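Local atomic coordinates of polysaccharide deacetylase-like protein (Bacillus anthracis, PDB entry 4V33), a protein that is a putative zinc-binding polysaccharide deacetylase with a fibronectin type III domain, one of two such proteins required for osmotic stability and cell shape maintenance. Residues I49-I54 against T59-H64; L92-K95 against Q100-L103; A168-Q173 against M212-V217; P145-H150 against E353-S358; T82-E87 against E111-E116. All blocks are in the same frame, centred on the assembly; numbering follows the deposited sequence. Where two conformers were deposited one is given.

Interaction 1: I49-I54 against T59-H64; sequences ISYNPI and TNTTIH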
# COMPACT_ATOMS: atom_id res chain seq x y z
N ILE A 49 -25.81 -0.59 -11.55
CA ILE A 49 -25.64 0.02 -10.24
C ILE A 49 -24.87 1.31 -10.40
O ILE A 49 -23.84 1.35 -11.08
CB ILE A 49 -24.86 -0.92 -9.30
CG1 ILE A 49 -25.67 -2.19 -9.04
CG2 ILE A 49 -24.52 -0.20 -8.00
CD1 ILE A 49 -24.86 -3.29 -8.38
N SER A 50 -25.37 2.39 -9.80
CA SER A 50 -24.61 3.63 -9.73
C SER A 50 -24.71 4.19 -8.32
O SER A 50 -25.44 3.68 -7.48
CB SER A 50 -25.12 4.65 -10.75
OG SER A 50 -26.46 5.01 -10.47
N TYR A 51 -23.95 5.25 -8.06
CA TYR A 51 -24.01 5.91 -6.77
C TYR A 51 -23.60 7.37 -6.91
O TYR A 51 -22.91 7.74 -7.86
CB TYR A 51 -23.12 5.19 -5.74
CG TYR A 51 -21.74 4.85 -6.24
CD1 TYR A 51 -20.69 5.75 -6.12
CD2 TYR A 51 -21.47 3.61 -6.81
CE1 TYR A 51 -19.42 5.44 -6.58
CE2 TYR A 51 -20.20 3.29 -7.27
CZ TYR A 51 -19.18 4.21 -7.14
OH TYR A 51 -17.92 3.91 -7.59
N ASN A 52 -24.03 8.19 -5.97
CA ASN A 52 -23.63 9.59 -5.96
C ASN A 52 -22.11 9.68 -5.85
O ASN A 52 -21.49 8.92 -5.10
CB ASN A 52 -24.29 10.34 -4.81
CG ASN A 52 -25.80 10.35 -4.91
OD1 ASN A 52 -26.36 10.08 -5.97
ND2 ASN A 52 -26.47 10.68 -3.81
N PRO A 53 -21.49 10.59 -6.62
CA PRO A 53 -20.03 10.71 -6.66
C PRO A 53 -19.41 10.84 -5.28
O PRO A 53 -19.97 11.51 -4.41
CB PRO A 53 -19.81 11.99 -7.46
CG PRO A 53 -21.00 12.08 -8.35
CD PRO A 53 -22.15 11.53 -7.55
N ILE A 54 -18.27 10.20 -5.08
CA ILE A 54 -17.54 10.32 -3.83
C ILE A 54 -16.11 10.77 -4.10
O ILE A 54 -15.64 10.71 -5.24
CB ILE A 54 -17.51 8.99 -3.05
CG1 ILE A 54 -16.96 7.87 -3.93
CG2 ILE A 54 -18.90 8.66 -2.54
CD1 ILE A 54 -16.74 6.56 -3.18
N THR A 59 -17.48 9.52 3.29
CA THR A 59 -17.77 8.43 4.22
C THR A 59 -19.11 7.79 3.89
O THR A 59 -19.46 6.75 4.44
CB THR A 59 -17.82 8.91 5.67
OG1 THR A 59 -18.87 9.88 5.82
CG2 THR A 59 -16.49 9.53 6.07
N ASN A 60 -19.87 8.42 3.00
CA ASN A 60 -21.17 7.89 2.60
C ASN A 60 -21.60 8.32 1.21
O ASN A 60 -20.97 9.17 0.57
CB ASN A 60 -22.24 8.24 3.65
CG ASN A 60 -22.38 9.74 3.87
OD1 ASN A 60 -22.40 10.53 2.92
ND2 ASN A 60 -22.50 10.14 5.13
N THR A 61 -22.68 7.70 0.73
CA THR A 61 -23.26 8.04 -0.56
C THR A 61 -24.63 7.40 -0.66
O THR A 61 -25.13 6.85 0.33
CB THR A 61 -22.38 7.53 -1.74
OG1 THR A 61 -22.93 7.99 -2.97
CG2 THR A 61 -22.31 6.01 -1.74
N THR A 62 -25.25 7.48 -1.83
CA THR A 62 -26.51 6.79 -2.07
C THR A 62 -26.38 5.94 -3.33
O THR A 62 -25.94 6.42 -4.37
CB THR A 62 -27.67 7.77 -2.22
OG1 THR A 62 -27.77 8.58 -1.04
CG2 THR A 62 -28.98 7.03 -2.44
N ILE A 63 -26.78 4.67 -3.22
CA ILE A 63 -26.73 3.74 -4.34
C ILE A 63 -28.08 3.72 -5.06
O ILE A 63 -29.13 3.80 -4.43
CB ILE A 63 -26.38 2.32 -3.85
CG1 ILE A 63 -24.99 2.32 -3.20
CG2 ILE A 63 -26.44 1.31 -4.98
CD1 ILE A 63 -24.68 1.07 -2.40
N HIS A 64 -28.04 3.64 -6.39
CA HIS A 64 -29.26 3.55 -7.18
C HIS A 64 -29.13 2.45 -8.22
O HIS A 64 -28.02 2.03 -8.56
CB HIS A 64 -29.54 4.86 -7.91
CG HIS A 64 -29.56 6.07 -7.02
ND1 HIS A 64 -30.69 6.47 -6.35
CD2 HIS A 64 -28.59 6.96 -6.71
CE1 HIS A 64 -30.42 7.56 -5.65
NE2 HIS A 64 -29.15 7.87 -5.85
O HOH W 1 -21.42 11.22 -1.80
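Strand 49-51 runs antiparallel to strand 60-64, their short axes 4.6 Å apart at closest and 157° between directions, with Ser-50 and His-64 as the hydrogen-bonded pair and Tyr-51 and Ile-63 as the non-hydrogen-bonded one. Ser-50 N gives to His-64 O at 2.9 Å, and the return bond from His-64 N to Ser-50 O measures 2.8 Å. Beyond the strand end Asn-52 N still reaches Thr-62 O. Thr-61 then extends the pairing with its side chain: OG1, set anti to its own backbone N (chi1 -175°), donates to Asn-52 O at 2.7 Å, well to the side of that carbonyl, with a C=O...OG1 angle of 115°. The strands form a beta hairpin, 48-51 at the edge of a three-stranded antiparallel sheet and 60-66 in its middle, in keeping with one half of a fibronectin type III sandwich; Ile-49 and Ile-63 both touch Ile-119 of the facing sheet. There their CG2 methyls meet at 3.9 Å, the side chains lying alongside one another. Ile-54 crosses Thr-61 at about a right angle, Ile-54 CG2 lying 3.7 Å from Thr-61 CB. The Asn-52 amide leans along Thr-62, its ND2 3.5 Å from Thr-62 CB, while OD1 lies in the plane of the His-64 imidazole, at its edge. A water donates to both Pro-53 O and Asn-60 O, bridging the two segments.

Interaction 2: L92-K95 against Q100-L103; sequences LSSK and QFSL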
# COMPACT_ATOMS: atom_id res chain seq x y z
N LEU A 92 -28.96 -5.57 2.19
CA LEU A 92 -29.72 -4.36 2.47
C LEU A 92 -30.79 -4.18 1.39
O LEU A 92 -30.48 -4.16 0.20
CB LEU A 92 -28.80 -3.14 2.52
CG LEU A 92 -27.62 -3.25 3.49
CD1 LEU A 92 -26.70 -2.03 3.39
CD2 LEU A 92 -28.12 -3.42 4.92
N SER A 93 -32.04 -4.04 1.82
CA SER A 93 -33.19 -3.99 0.92
C SER A 93 -33.64 -2.56 0.64
O SER A 93 -33.68 -1.72 1.54
CB SER A 93 -34.35 -4.78 1.53
OG SER A 93 -35.59 -4.52 0.88
N SER A 94 -33.96 -2.28 -0.62
CA SER A 94 -34.67 -1.06 -0.98
C SER A 94 -35.99 -1.39 -1.67
O SER A 94 -36.04 -2.21 -2.59
CB SER A 94 -33.84 -0.18 -1.92
OG SER A 94 -34.61 0.94 -2.33
N LYS A 95 -37.06 -0.74 -1.22
CA LYS A 95 -38.35 -0.85 -1.90
C LYS A 95 -38.75 0.50 -2.49
O LYS A 95 -39.91 0.73 -2.81
CB LYS A 95 -39.42 -1.38 -0.95
CG LYS A 95 -39.15 -2.81 -0.46
CD LYS A 95 -40.25 -3.29 0.48
CE LYS A 95 -39.97 -4.71 0.96
NZ LYS A 95 -41.06 -5.25 1.81
N GLN A 100 -35.56 4.88 -8.00
CA GLN A 100 -34.54 3.99 -8.56
C GLN A 100 -33.92 3.06 -7.52
O GLN A 100 -32.71 2.82 -7.54
CB GLN A 100 -33.47 4.81 -9.28
CG GLN A 100 -34.00 5.57 -10.50
CD GLN A 100 -32.98 6.49 -11.13
OE1 GLN A 100 -32.05 6.94 -10.47
NE2 GLN A 100 -33.16 6.77 -12.41
N PHE A 101 -34.76 2.56 -6.62
CA PHE A 101 -34.34 1.64 -5.56
C PHE A 101 -33.15 2.18 -4.78
O PHE A 101 -32.17 1.48 -4.50
CB PHE A 101 -34.10 0.24 -6.13
CG PHE A 101 -35.35 -0.39 -6.67
CD1 PHE A 101 -36.29 -0.92 -5.81
CD2 PHE A 101 -35.59 -0.42 -8.03
CE1 PHE A 101 -37.46 -1.48 -6.29
CE2 PHE A 101 -36.75 -0.98 -8.53
CZ PHE A 101 -37.69 -1.51 -7.66
N SER A 102 -33.29 3.45 -4.42
CA SER A 102 -32.27 4.17 -3.67
C SER A 102 -31.91 3.46 -2.38
O SER A 102 -32.79 2.96 -1.67
CB SER A 102 -32.77 5.59 -3.37
OG SER A 102 -32.01 6.21 -2.36
N LEU A 103 -30.62 3.41 -2.08
CA LEU A 103 -30.13 2.82 -0.85
C LEU A 103 -29.02 3.70 -0.28
O LEU A 103 -27.96 3.85 -0.88
CB LEU A 103 -29.58 1.41 -1.08
CG LEU A 103 -29.16 0.67 0.19
CD1 LEU A 103 -30.36 -0.05 0.82
CD2 LEU A 103 -28.00 -0.29 -0.08
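Ser-94 turns its side chain onto the loop 100-103, and its short chain meets the backbone there atom by atom. CB lies 3.3 Å from Ser-102 O and slightly farther from Phe-101 O. One atom on, OG stands anti to the backbone N (chi1 176°) and donates to Ser-102 O at 2.8 Å. The bond is bent at the acceptor: the C=O...OG angle is 128° and the hydroxyl sits above the carbonyl plane, 43° out of it. The same OG accepts from Glu-96 N, so it serves as both donor and acceptor. Phe-101 brings its ring edge to the backbone of Ser-94, with CD1 3.5 Å from Ser-94 O near the ring plane, while its own carbonyl is held by Tyr-77 OH. The apolar end is formed by Leu-92 and Leu-103, whose side chains cross at about a right angle; both methyls of Leu-103, CD1 and CD2, lie 3.9 Å from Leu-92 CB. The edge strand 90-94 of one sheet is thus joined to the loop and start of strand 103-106 of the other by a serine-to-carbonyl bond and a leucine pair, consistent with the sheet-to-sheet crossing of a fibronectin type III beta sandwich.

Interaction 3: A168-Q173 against M212-V217; sequences ANFEAQ and MNAFHV
Phe-170 points its ring from helix 167-179 at helix 211-221, where Ala-214 and Val-217, one turn apart, receive it. One side of the ring, CD2 and CE2, does most of the touching: CE2 stands 3.6 Å from both CA and CB of Ala-214, and CZ is a little farther from the same methyl. Neighbouring CD2 meets Val-217 CG1 at 3.7 Å. Val-217 CB lies in the plane of the ring at its edge, whereas CG1 comes in obliquely, and the two side chains are likewise oblique to one another. No hydrogen bond spans the two segments. Phe-170 reaches this position because its CG is anti to the backbone N (chi1 177°), which carries the ring out from its helix across the gap. The short helix segments are 10.0 Å apart at closest approach and cross at -41°, with their directions running broadly the same way. Such neighbouring, roughly co-directional helices are expected on the outside of the parallel-stranded, barrel-like fold of polysaccharide deacetylases, and both residues of the central pair, Phe-170 and Ala-214, also touch Ile-152. The rings of Phe-170 and Tyr-149 also meet edge-to-face.

Glu-171 adds a second contact to Val-217. Its aliphatic part lies obliquely against the valine, Glu-171 CB being 3.8 Å and CG 4.0 Å from Val-217 CG1, and Glu-171 CA is 3.7 Å from that same methyl. The chain continues extended past CG, taking the carboxylate away from the valine, to a salt bridge between OE2 and Lys-220 NZ.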
# COMPACT_ATOMS: atom_id res chain seq x y z
N ALA A 168 15.98 -5.02 18.45
CA ALA A 168 14.93 -5.24 19.45
C ALA A 168 13.74 -4.31 19.26
O ALA A 168 12.59 -4.75 19.28
CB ALA A 168 15.50 -5.09 20.87
N ASN A 169 13.99 -3.02 19.06
CA ASN A 169 12.89 -2.09 18.83
C ASN A 169 12.20 -2.32 17.49
O ASN A 169 10.97 -2.19 17.39
CB ASN A 169 13.34 -0.64 18.99
CG ASN A 169 13.58 -0.28 20.44
OD1 ASN A 169 13.12 -0.97 21.35
ND2 ASN A 169 14.31 0.81 20.67
N PHE A 170 12.97 -2.67 16.46
CA PHE A 170 12.38 -3.02 15.18
C PHE A 170 11.43 -4.21 15.34
O PHE A 170 10.31 -4.19 14.82
CB PHE A 170 13.45 -3.33 14.13
CG PHE A 170 12.87 -3.77 12.81
CD1 PHE A 170 12.19 -2.86 12.00
CD2 PHE A 170 12.95 -5.10 12.41
CE1 PHE A 170 11.62 -3.26 10.80
CE2 PHE A 170 12.39 -5.51 11.19
CZ PHE A 170 11.73 -4.58 10.39
N GLU A 171 11.87 -5.23 16.06
CA GLU A 171 11.02 -6.39 16.29
C GLU A 171 9.74 -5.99 17.02
O GLU A 171 8.67 -6.49 16.70
CB GLU A 171 11.77 -7.48 17.06
CG GLU A 171 10.93 -8.73 17.28
CD GLU A 171 11.72 -9.91 17.79
OE1 GLU A 171 12.96 -9.94 17.61
OE2 GLU A 171 11.10 -10.82 18.39
N ALA A 172 9.85 -5.10 18.00
CA ALA A 172 8.68 -4.69 18.78
C ALA A 172 7.69 -3.95 17.89
O ALA A 172 6.47 -4.11 18.04
CB ALA A 172 9.09 -3.83 19.96
N GLN A 173 8.21 -3.15 16.96
CA GLN A 173 7.37 -2.42 16.01
C GLN A 173 6.67 -3.36 15.04
O GLN A 173 5.46 -3.24 14.79
CB GLN A 173 8.21 -1.37 15.28
CG GLN A 173 8.64 -0.24 16.22
CD GLN A 173 9.86 0.53 15.72
OE1 GLN A 173 10.21 0.48 14.54
NE2 GLN A 173 10.51 1.24 16.62
N MET A 212 20.02 -7.03 6.92
CA MET A 212 19.86 -8.47 7.15
C MET A 212 19.28 -8.75 8.54
O MET A 212 18.62 -9.78 8.73
CB MET A 212 21.17 -9.23 6.93
CG MET A 212 21.60 -9.31 5.47
SD MET A 212 20.43 -10.23 4.44
CE MET A 212 20.87 -11.91 4.85
N ASN A 213 19.52 -7.86 9.50
CA ASN A 213 18.88 -7.99 10.81
C ASN A 213 17.36 -7.85 10.72
O ASN A 213 16.62 -8.58 11.38
CB ASN A 213 19.41 -6.95 11.80
CG ASN A 213 20.87 -7.16 12.13
OD1 ASN A 213 21.36 -8.29 12.16
ND2 ASN A 213 21.58 -6.07 12.39
N ALA A 214 16.90 -6.90 9.90
CA ALA A 214 15.47 -6.73 9.68
C ALA A 214 14.88 -7.96 9.01
O ALA A 214 13.82 -8.44 9.39
CB ALA A 214 15.19 -5.48 8.85
N PHE A 215 15.58 -8.47 8.00
CA PHE A 215 15.20 -9.70 7.32
C PHE A 215 15.00 -10.85 8.31
O PHE A 215 13.97 -11.53 8.30
CB PHE A 215 16.29 -10.03 6.28
CG PHE A 215 16.12 -11.35 5.59
CD1 PHE A 215 14.91 -11.71 5.01
CD2 PHE A 215 17.19 -12.23 5.50
CE1 PHE A 215 14.77 -12.93 4.37
CE2 PHE A 215 17.05 -13.45 4.86
CZ PHE A 215 15.84 -13.80 4.29
N HIS A 216 15.98 -11.06 9.17
CA HIS A 216 15.90 -12.13 10.16
C HIS A 216 14.75 -11.95 11.14
O HIS A 216 14.11 -12.92 11.53
CB HIS A 216 17.23 -12.26 10.90
CG HIS A 216 18.36 -12.69 10.02
ND1 HIS A 216 19.67 -12.32 10.26
CD2 HIS A 216 18.39 -13.45 8.91
CE1 HIS A 216 20.45 -12.83 9.32
NE2 HIS A 216 19.69 -13.53 8.49
N VAL A 217 14.48 -10.71 11.54
CA VAL A 217 13.35 -10.42 12.43
C VAL A 217 12.04 -10.75 11.73
O VAL A 217 11.14 -11.36 12.31
CB VAL A 217 13.36 -8.95 12.88
CG1 VAL A 217 12.01 -8.55 13.46
CG2 VAL A 217 14.48 -8.70 13.88

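Interaction 4: P145-H150 against E353-S358; sequences PVLMYH and EQFASS. With ACT (acetate ion), chain C.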
# COMPACT_ATOMS: atom_id res chain seq x y z
N PRO A 145 -0.01 4.17 5.32
CA PRO A 145 1.28 4.63 5.84
C PRO A 145 2.42 3.88 5.17
O PRO A 145 2.36 2.66 4.99
CB PRO A 145 1.21 4.30 7.33
CG PRO A 145 0.10 3.28 7.48
CD PRO A 145 -0.83 3.46 6.31
N VAL A 146 3.45 4.63 4.80
CA VAL A 146 4.63 4.08 4.17
C VAL A 146 5.80 4.39 5.11
O VAL A 146 6.27 5.52 5.18
CB VAL A 146 4.87 4.67 2.78
CG1 VAL A 146 6.11 4.06 2.13
CG2 VAL A 146 3.63 4.45 1.90
N LEU A 147 6.21 3.38 5.88
CA LEU A 147 7.26 3.56 6.89
C LEU A 147 8.64 3.66 6.25
O LEU A 147 8.94 2.95 5.29
CB LEU A 147 7.27 2.37 7.84
CG LEU A 147 6.01 2.21 8.71
CD1 LEU A 147 5.97 0.82 9.35
CD2 LEU A 147 6.03 3.28 9.80
N MET A 148 9.47 4.53 6.81
CA MET A 148 10.84 4.69 6.34
C MET A 148 11.85 4.36 7.45
O MET A 148 11.93 5.08 8.46
CB MET A 148 11.09 6.11 5.86
CG MET A 148 12.54 6.36 5.43
SD MET A 148 12.83 8.01 4.82
CE MET A 148 12.26 8.98 6.22
N TYR A 149 12.57 3.26 7.25
CA TYR A 149 13.70 2.89 8.09
C TYR A 149 15.01 3.07 7.35
O TYR A 149 15.02 3.17 6.12
CB TYR A 149 13.59 1.42 8.48
CG TYR A 149 12.47 1.09 9.43
CD1 TYR A 149 12.65 1.19 10.81
CD2 TYR A 149 11.24 0.65 8.96
CE1 TYR A 149 11.65 0.88 11.69
CE2 TYR A 149 10.21 0.34 9.84
CZ TYR A 149 10.42 0.44 11.20
OH TYR A 149 9.40 0.13 12.06
N HIS A 150 16.11 3.15 8.09
CA HIS A 150 17.44 3.15 7.52
C HIS A 150 18.26 1.99 8.08
O HIS A 150 18.17 0.88 7.56
CB HIS A 150 18.13 4.50 7.75
CG HIS A 150 17.62 5.58 6.85
ND1 HIS A 150 16.41 6.21 7.05
CD2 HIS A 150 18.14 6.10 5.71
CE1 HIS A 150 16.22 7.10 6.08
NE2 HIS A 150 17.25 7.04 5.25
N GLU A 353 4.55 3.08 21.19
CA GLU A 353 3.41 3.98 21.29
C GLU A 353 3.48 5.08 20.22
O GLU A 353 2.48 5.40 19.57
CB GLU A 353 3.34 4.60 22.69
CG GLU A 353 3.02 3.59 23.81
CD GLU A 353 4.19 2.67 24.19
OE1 GLU A 353 5.39 3.02 24.00
OE2 GLU A 353 3.89 1.58 24.74
N GLN A 354 4.66 5.67 20.04
CA GLN A 354 4.83 6.70 19.02
C GLN A 354 4.66 6.11 17.62
O GLN A 354 4.06 6.73 16.73
CB GLN A 354 6.20 7.37 19.17
CG GLN A 354 6.27 8.30 20.35
CD GLN A 354 7.67 8.80 20.61
OE1 GLN A 354 8.65 8.06 20.47
NE2 GLN A 354 7.78 10.07 21.01
N PHE A 355 5.21 4.92 17.43
CA PHE A 355 5.07 4.16 16.18
C PHE A 355 3.59 3.97 15.87
O PHE A 355 3.11 4.31 14.77
CB PHE A 355 5.78 2.80 16.36
CG PHE A 355 5.63 1.86 15.19
CD1 PHE A 355 6.46 1.97 14.08
CD2 PHE A 355 4.71 0.82 15.23
CE1 PHE A 355 6.34 1.07 13.01
CE2 PHE A 355 4.59 -0.07 14.18
CZ PHE A 355 5.41 0.06 13.07
N ALA A 356 2.85 3.43 16.83
CA ALA A 356 1.42 3.19 16.68
C ALA A 356 0.65 4.47 16.33
O ALA A 356 -0.19 4.47 15.44
CB ALA A 356 0.86 2.57 17.95
N SER A 357 0.93 5.56 17.04
CA SER A 357 0.23 6.82 16.77
C SER A 357 0.46 7.33 15.36
O SER A 357 -0.43 7.96 14.77
CB SER A 357 0.65 7.89 17.77
OG SER A 357 0.16 7.57 19.05
N SER A 358 1.64 7.06 14.82
CA SER A 358 2.06 7.60 13.52
C SER A 358 1.46 6.82 12.35
O SER A 358 1.47 7.32 11.22
CB SER A 358 3.59 7.61 13.41
OG SER A 358 4.11 6.31 13.14
C ACT C . 17.08 8.98 2.03
O ACT C . 17.20 7.81 2.49
OXT ACT C . 18.12 9.67 1.87
CH3 ACT C . 15.73 9.54 1.69
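Phe-355 meets Leu-147 and Tyr-149 through one corner of its ring, and the tight part of this buried contact is gathered there. CE1 stands 3.7 Å from Leu-147 CD1 and 3.3 Å from Tyr-149 OH; Leu-147 CD2 also comes within 3.9 Å of the same carbon. Both partner side chains cross that of Phe-355 at about a right angle, and the leucine methyl and the phenol oxygen each approach its ring obliquely. With CG anti to the backbone N (chi1 176°), the phenylalanine ring extends from helix 352-359 toward strand 146-149. Gln-173 and Leu-177 adjoin the ring, so the contact joins the C-terminal helix to the parallel sheet and helix 167-179 of the deacetylase domain.

The ends are looser. Ser-358 turns back on its own helix, OG donating to Phe-355 O at 2.8 Å. At the other end His-150, partly exposed, holds an acetate, probably from the crystallisation liquor: His-150 NE2 donates to acetate O at 2.9 Å, and the acetate is also hydrogen-bonded to Phe-303 N. The Tyr-149 side chain is about 11 Å from the zinc ion.

Chemically, the buried phenol has its polar need met by Gln-173 OE1 rather than across this contact. Its oxygen can therefore sit against the aromatic C-H corner of Phe-355, so between these two segments the contact is packing without a hydrogen bond.

Interaction 5: T82-E87 against E111-E116; sequences TADGKE and EGKRGE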
# COMPACT_ATOMS: atom_id res chain seq x y z
N THR A 82 -14.31 -6.30 0.65
CA THR A 82 -13.40 -7.27 0.05
C THR A 82 -12.39 -7.79 1.06
O THR A 82 -12.12 -9.00 1.13
CB THR A 82 -12.68 -6.65 -1.14
OG1 THR A 82 -13.66 -6.28 -2.13
CG2 THR A 82 -11.69 -7.62 -1.75
N ALA A 83 -11.88 -6.88 1.88
CA ALA A 83 -10.86 -7.21 2.88
C ALA A 83 -11.35 -8.22 3.92
O ALA A 83 -10.55 -8.98 4.47
CB ALA A 83 -10.39 -5.94 3.57
N ASP A 84 -12.65 -8.23 4.18
CA ASP A 84 -13.21 -9.09 5.22
C ASP A 84 -13.78 -10.39 4.67
O ASP A 84 -14.01 -11.35 5.43
CB ASP A 84 -14.27 -8.33 6.02
CG ASP A 84 -13.68 -7.25 6.90
OD1 ASP A 84 -12.49 -7.38 7.26
OD2 ASP A 84 -14.39 -6.29 7.24
N GLY A 85 -14.01 -10.45 3.36
CA GLY A 85 -14.48 -11.67 2.73
C GLY A 85 -15.98 -11.73 2.53
O GLY A 85 -16.76 -11.20 3.33
N LYS A 86 -16.40 -12.41 1.47
CA LYS A 86 -17.81 -12.53 1.13
C LYS A 86 -18.63 -13.21 2.22
O LYS A 86 -19.84 -12.97 2.35
CB LYS A 86 -17.98 -13.27 -0.20
CG LYS A 86 -19.40 -13.25 -0.74
CD LYS A 86 -19.49 -13.97 -2.08
CE LYS A 86 -20.89 -13.85 -2.65
NZ LYS A 86 -21.00 -14.57 -3.96
N GLU A 87 -17.98 -14.05 3.02
CA GLU A 87 -18.69 -14.73 4.10
C GLU A 87 -19.26 -13.75 5.12
O GLU A 87 -20.19 -14.09 5.87
CB GLU A 87 -17.75 -15.74 4.79
CG GLU A 87 -16.54 -15.12 5.47
CD GLU A 87 -15.36 -14.87 4.53
OE1 GLU A 87 -15.51 -15.00 3.29
OE2 GLU A 87 -14.27 -14.53 5.05
N GLU A 111 -18.76 -0.82 10.55
CA GLU A 111 -17.81 -0.61 11.64
C GLU A 111 -16.85 0.57 11.40
O GLU A 111 -15.78 0.63 12.01
CB GLU A 111 -17.00 -1.89 11.91
CG GLU A 111 -17.84 -3.13 12.20
CD GLU A 111 -16.99 -4.38 12.21
OE1 GLU A 111 -16.45 -4.72 13.28
OE2 GLU A 111 -16.85 -5.03 11.15
N GLY A 112 -17.24 1.49 10.51
CA GLY A 112 -16.39 2.62 10.18
C GLY A 112 -15.25 2.27 9.24
O GLY A 112 -14.35 3.08 8.99
N LYS A 113 -15.27 1.05 8.73
CA LYS A 113 -14.20 0.56 7.88
C LYS A 113 -14.30 1.10 6.46
O LYS A 113 -15.38 1.45 5.99
CB LYS A 113 -14.19 -0.97 7.86
CG LYS A 113 -13.82 -1.64 9.17
CD LYS A 113 -14.27 -3.10 9.14
CE LYS A 113 -13.69 -3.92 10.28
NZ LYS A 113 -14.11 -5.35 10.16
N ARG A 114 -13.16 1.16 5.78
CA ARG A 114 -13.09 1.73 4.44
C ARG A 114 -12.52 0.71 3.45
O ARG A 114 -12.44 -0.48 3.75
CB ARG A 114 -12.25 3.02 4.48
CG ARG A 114 -12.85 4.06 5.43
CD ARG A 114 -12.01 5.33 5.52
NE ARG A 114 -11.82 5.93 4.21
CZ ARG A 114 -12.71 6.73 3.63
NH1 ARG A 114 -13.86 7.01 4.23
NH2 ARG A 114 -12.46 7.23 2.43
N GLY A 115 -12.15 1.17 2.26
CA GLY A 115 -11.69 0.26 1.23
C GLY A 115 -12.76 -0.11 0.22
O GLY A 115 -13.77 0.59 0.07
N GLU A 116 -12.52 -1.20 -0.49
CA GLU A 116 -13.44 -1.69 -1.52
C GLU A 116 -14.58 -2.50 -0.92
O GLU A 116 -14.38 -3.41 -0.11
CB GLU A 116 -12.69 -2.54 -2.54
CG GLU A 116 -13.53 -3.00 -3.73
CD GLU A 116 -12.78 -3.98 -4.60
OE1 GLU A 116 -12.68 -5.16 -4.22
OE2 GLU A 116 -12.27 -3.56 -5.65
O HOH W 2 -12.02 -4.06 1.28
O HOH W 3 -11.34 -6.28 9.59
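Thr-82 and Glu-116 supply the hydrogen bonds of this surface contact, one through the backbone and one through the side chains. Thr-82 N donates to Glu-116 O at 3.0 Å, with an N-H...O angle of 159°. The threonine OG1 donates to Glu-116 OE1 at 2.6 Å, using the anti lone pair of that oxygen; the glutamate chain is extended, its CG anti to the backbone N (chi1 -175°), which brings OE1 to the hydroxyl, the two side chains crossing at an angle. Gln-118 NE2 also donates to OG1, and Glu-116 OE2 is salt-bridged to Lys-195. The residues lie where strand 74-81 gives way to a loop beside the start of strand 115-124, adjacent antiparallel strands of the four-stranded sheet of the fibronectin type III domain.

Ionic contacts come from Lys-113, whose extended chain meets Asp-84 from the opposite direction. NZ is 3.1 Å from Asp-84 OD2 and 2.9 Å from Glu-111 OE2, met in each case from above the carboxylate plane. Lys-113 probably offsets the like charges of these two acids, and Arg-81 is a further cationic partner of Asp-84 OD2.

Water bridges add to both clusters. One links Ala-83 N to Glu-116 O, and another donates to Asp-84 OD1 while accepting from Lys-113 NZ.

Overall arrangement
The five contacts fall into two groups. Interactions 1, 2 and 5 belong to the beta sandwich, and interactions 3 and 4 to the zinc-bearing domain. Interactions 1 and 2 touch, their centres 12 Å apart, where Ile-63 N lies 2.7 Å from Leu-103 O in the shared three-stranded sheet; interaction 5 meets interaction 1 through Arg-114 and Thr-59. In the other domain, Tyr-149 links interactions 3 and 4, its OH 2.6 Å from Gln-173 OE1. The closest pair across the domains is 4 and 5, nearest atoms about 11 Å apart. The zinc, bound by Asp-206, His-264 and His-268, is about 11 Å from the Tyr-149 side chain of interaction 4.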